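PDB 3U55: phosphoribosylaminoimidazole-succinocarboxamide synthase, which catalyses the ATP-dependent ligation of L-aspartate to the carboxylate of 5-amino-1-(5-phosphoribosyl)imidazole-4-carboxylate, a step of de novo purine biosynthesis. Local coordinates for residues Pro194-Arg198 / Leu208-Arg214. Residues are numbered along the deposited sequence; the frame is centred on the assembly and turned at random.
Sequences PDTCR and LDKDVFR. With SO4 (sulfate ion), chain C; SO4 (sulfate ion), chain B.
A salt-bridge network of Arg198, Asp211 and Arg214, lying beside two bound sulfates, joins the start of strand 197-201 to short helix 211-214. Its central carboxylate serves two arginines through different oxygens. Arg198 NE donates to Asp211 OD2 over 2.8 Å on the syn side but tilted out of the carboxylate plane; the oxygen lies near the guanidinium plane, and the guanidinium and carboxylate planes are 43° apart. Asp211 OD1 is instead met from above the carboxylate plane by Arg214 NH2, also at 2.8 Å. Held through this shared acid, the guanidinium groups come within 3.7 Å of each other (Arg198 NH2 to Arg214 NH2), and each turns its edge to a different sulfate. Arg198 NH1 reaches O2 of the chain B sulfate at 3.1 Å. Lys210 NZ lies 2.8 Å from O1 of the chain C sulfate, an oxygen that Arg214 NH1 also grips. Both anions probably come from the crystallisation liquor. With CG anti to the backbone N (chi1 -160°) and the chain extended beyond it, Lys210 runs past Asp195 O to its sulfate, its CD lying over one face of the Arg214 guanidinium toward the rim; its ammonium also donates to Thr32 O. A leucine in place of Arg198 would probably leave Asp211 OD2 without its cationic mate and the neighbouring sulfate less firmly held. Alongside the network, Lys210 N donates to Pro194 O (2.9 Å), and Asp209 OD2 caps the incoming turn by accepting from Asp211 N (2.8 Å), while its OD1 takes Phe199 N on the strand. Around this junction, Asp173 on strand 169-180 gives Arg198 a second carboxylate, Pro194 packs on helices 45-62 and 220-232, and Phe213 rests against strand 30-33.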
loop_
_atom_site.group_PDB
_atom_site.type_symbol
_atom_site.label_atom_id
_atom_site.label_comp_id
_atom_site.label_asym_id
_atom_site.label_seq_id
_atom_site.Cartn_x
_atom_site.Cartn_y
_atom_site.Cartn_z
ATOM N N PRO A 194 -4.041 -24.033 6.921
ATOM C CA PRO A 194 -2.677 -23.978 6.399
ATOM C C PRO A 194 -2.591 -23.450 4.959
ATOM O O PRO A 194 -1.491 -23.181 4.473
ATOM C CB PRO A 194 -2.224 -25.439 6.468
ATOM C CG PRO A 194 -3.066 -26.042 7.546
ATOM C CD PRO A 194 -4.396 -25.389 7.377
ATOM N N ASP A 195 -3.735 -23.320 4.286
ATOM C CA ASP A 195 -3.812 -22.633 2.988
ATOM C C ASP A 195 -3.700 -21.106 3.119
ATOM O O ASP A 195 -3.155 -20.442 2.233
ATOM C CB ASP A 195 -5.131 -22.967 2.267
ATOM C CG ASP A 195 -5.012 -24.157 1.312
ATOM O OD1 ASP A 195 -5.833 -24.243 0.373
ATOM O OD2 ASP A 195 -4.111 -25.000 1.488
ATOM N N THR A 196 -4.227 -20.559 4.213
ATOM C CA THR A 196 -4.325 -19.105 4.386
ATOM C C THR A 196 -3.389 -18.528 5.458
ATOM O O THR A 196 -3.354 -17.317 5.678
ATOM C CB THR A 196 -5.773 -18.678 4.689
ATOM O OG1 THR A 196 -6.241 -19.356 5.862
ATOM C CG2 THR A 196 -6.685 -18.994 3.503
ATOM N N CYS A 197 -2.633 -19.401 6.114
ATOM C CA CYS A 197 -1.708 -18.995 7.171
ATOM C C CYS A 197 -0.328 -19.538 6.852
ATOM O O CYS A 197 -0.201 -20.577 6.200
ATOM C CB CYS A 197 -2.127 -19.580 8.517
ATOM S SG CYS A 197 -3.794 -19.235 9.100
ATOM N N ARG A 198 0.702 -18.844 7.322
ATOM C CA ARG A 198 2.022 -19.458 7.414
ATOM C C ARG A 198 2.260 -19.944 8.837
ATOM O O ARG A 198 2.151 -19.175 9.801
ATOM C CB ARG A 198 3.129 -18.517 6.932
ATOM C CG ARG A 198 3.202 -18.423 5.424
ATOM C CD ARG A 198 4.363 -17.561 4.954
ATOM N NE ARG A 198 4.413 -17.521 3.490
ATOM C CZ ARG A 198 3.778 -16.619 2.740
ATOM N NH1 ARG A 198 3.058 -15.658 3.304
ATOM N NH2 ARG A 198 3.874 -16.665 1.420
ATOM N N LEU A 208 4.819 -25.622 7.776
ATOM C CA LEU A 208 3.750 -26.598 7.904
ATOM C C LEU A 208 2.478 -25.967 7.335
ATOM O O LEU A 208 1.477 -25.809 8.032
ATOM C CB LEU A 208 3.573 -26.997 9.369
ATOM C CG LEU A 208 4.732 -27.752 10.037
ATOM C CD1 LEU A 208 4.519 -27.862 11.541
ATOM C CD2 LEU A 208 4.909 -29.133 9.407
ATOM N N ASP A 209 2.553 -25.607 6.054
ATOM C CA ASP A 209 1.536 -24.803 5.384
ATOM C C ASP A 209 1.666 -24.910 3.868
ATOM O O ASP A 209 2.431 -25.734 3.353
ATOM C CB ASP A 209 1.655 -23.333 5.818
ATOM C CG ASP A 209 3.055 -22.764 5.594
ATOM O OD1 ASP A 209 3.545 -22.013 6.461
ATOM O OD2 ASP A 209 3.670 -23.075 4.554
ATOM N N LYS A 210 0.929 -24.056 3.162
ATOM C CA LYS A 210 0.915 -24.045 1.703
ATOM C C LYS A 210 2.286 -23.796 1.037
ATOM O O LYS A 210 2.464 -24.125 -0.134
ATOM C CB LYS A 210 -0.116 -23.027 1.211
ATOM C CG LYS A 210 -0.590 -23.235 -0.219
ATOM C CD LYS A 210 -1.563 -22.131 -0.591
ATOM C CE LYS A 210 -2.029 -22.261 -2.010
ATOM N NZ LYS A 210 -2.946 -21.145 -2.402
ATOM N N ASP A 211 3.244 -23.227 1.771
ATOM C CA ASP A 211 4.600 -23.004 1.228
ATOM C C ASP A 211 5.309 -24.317 0.864
ATOM O O ASP A 211 6.220 -24.330 0.032
ATOM C CB ASP A 211 5.469 -22.181 2.187
ATOM C CG ASP A 211 5.244 -20.673 2.054
ATOM O OD1 ASP A 211 4.659 -20.216 1.047
ATOM O OD2 ASP A 211 5.685 -19.937 2.957
ATOM N N VAL A 212 4.883 -25.409 1.492
ATOM C CA VAL A 212 5.373 -26.752 1.173
ATOM C C VAL A 212 5.004 -27.113 -0.272
ATOM O O VAL A 212 5.792 -27.741 -0.978
ATOM C CB VAL A 212 4.826 -27.791 2.187
ATOM C CG1 VAL A 212 5.069 -29.230 1.719
ATOM C CG2 VAL A 212 5.468 -27.568 3.548
ATOM N N PHE A 213 3.815 -26.689 -0.701
ATOM C CA PHE A 213 3.375 -26.832 -2.089
ATOM C C PHE A 213 3.981 -25.765 -3.000
ATOM O O PHE A 213 4.461 -26.090 -4.086
ATOM C CB PHE A 213 1.844 -26.814 -2.173
ATOM C CG PHE A 213 1.301 -26.611 -3.566
ATOM C CD1 PHE A 213 1.538 -27.548 -4.575
ATOM C CD2 PHE A 213 0.540 -25.487 -3.866
ATOM C CE1 PHE A 213 1.031 -27.358 -5.858
ATOM C CE2 PHE A 213 0.021 -25.291 -5.147
ATOM C CZ PHE A 213 0.268 -26.229 -6.144
ATOM N N ARG A 214 3.963 -24.506 -2.559
ATOM C CA ARG A 214 4.538 -23.397 -3.331
ATOM C C ARG A 214 5.989 -23.666 -3.732
ATOM O O ARG A 214 6.378 -23.420 -4.879
ATOM C CB ARG A 214 4.460 -22.070 -2.561
ATOM C CG ARG A 214 3.082 -21.423 -2.514
ATOM C CD ARG A 214 3.163 -20.003 -1.962
ATOM N NE ARG A 214 1.836 -19.460 -1.677
ATOM C CZ ARG A 214 1.299 -19.354 -0.463
ATOM N NH1 ARG A 214 0.079 -18.854 -0.329
ATOM N NH2 ARG A 214 1.971 -19.741 0.618
HETATM S S SO4 C . -0.907 -17.978 -3.866
HETATM O O1 SO4 C . -1.078 -19.238 -3.153
HETATM O O2 SO4 C . -1.857 -17.926 -4.972
HETATM O O3 SO4 C . -1.160 -16.875 -2.943
HETATM O O4 SO4 C . 0.458 -17.897 -4.387
HETATM S S SO4 B . 2.082 -13.282 0.551
HETATM O O1 SO4 B . 3.184 -13.052 1.468
HETATM O O2 SO4 B . 1.424 -14.548 0.852
HETATM O O3 SO4 B . 1.144 -12.166 0.683
HETATM O O4 SO4 B . 2.589 -13.344 -0.813
HETATM O O HOH W 1 -4.951 -23.658 -2.633
#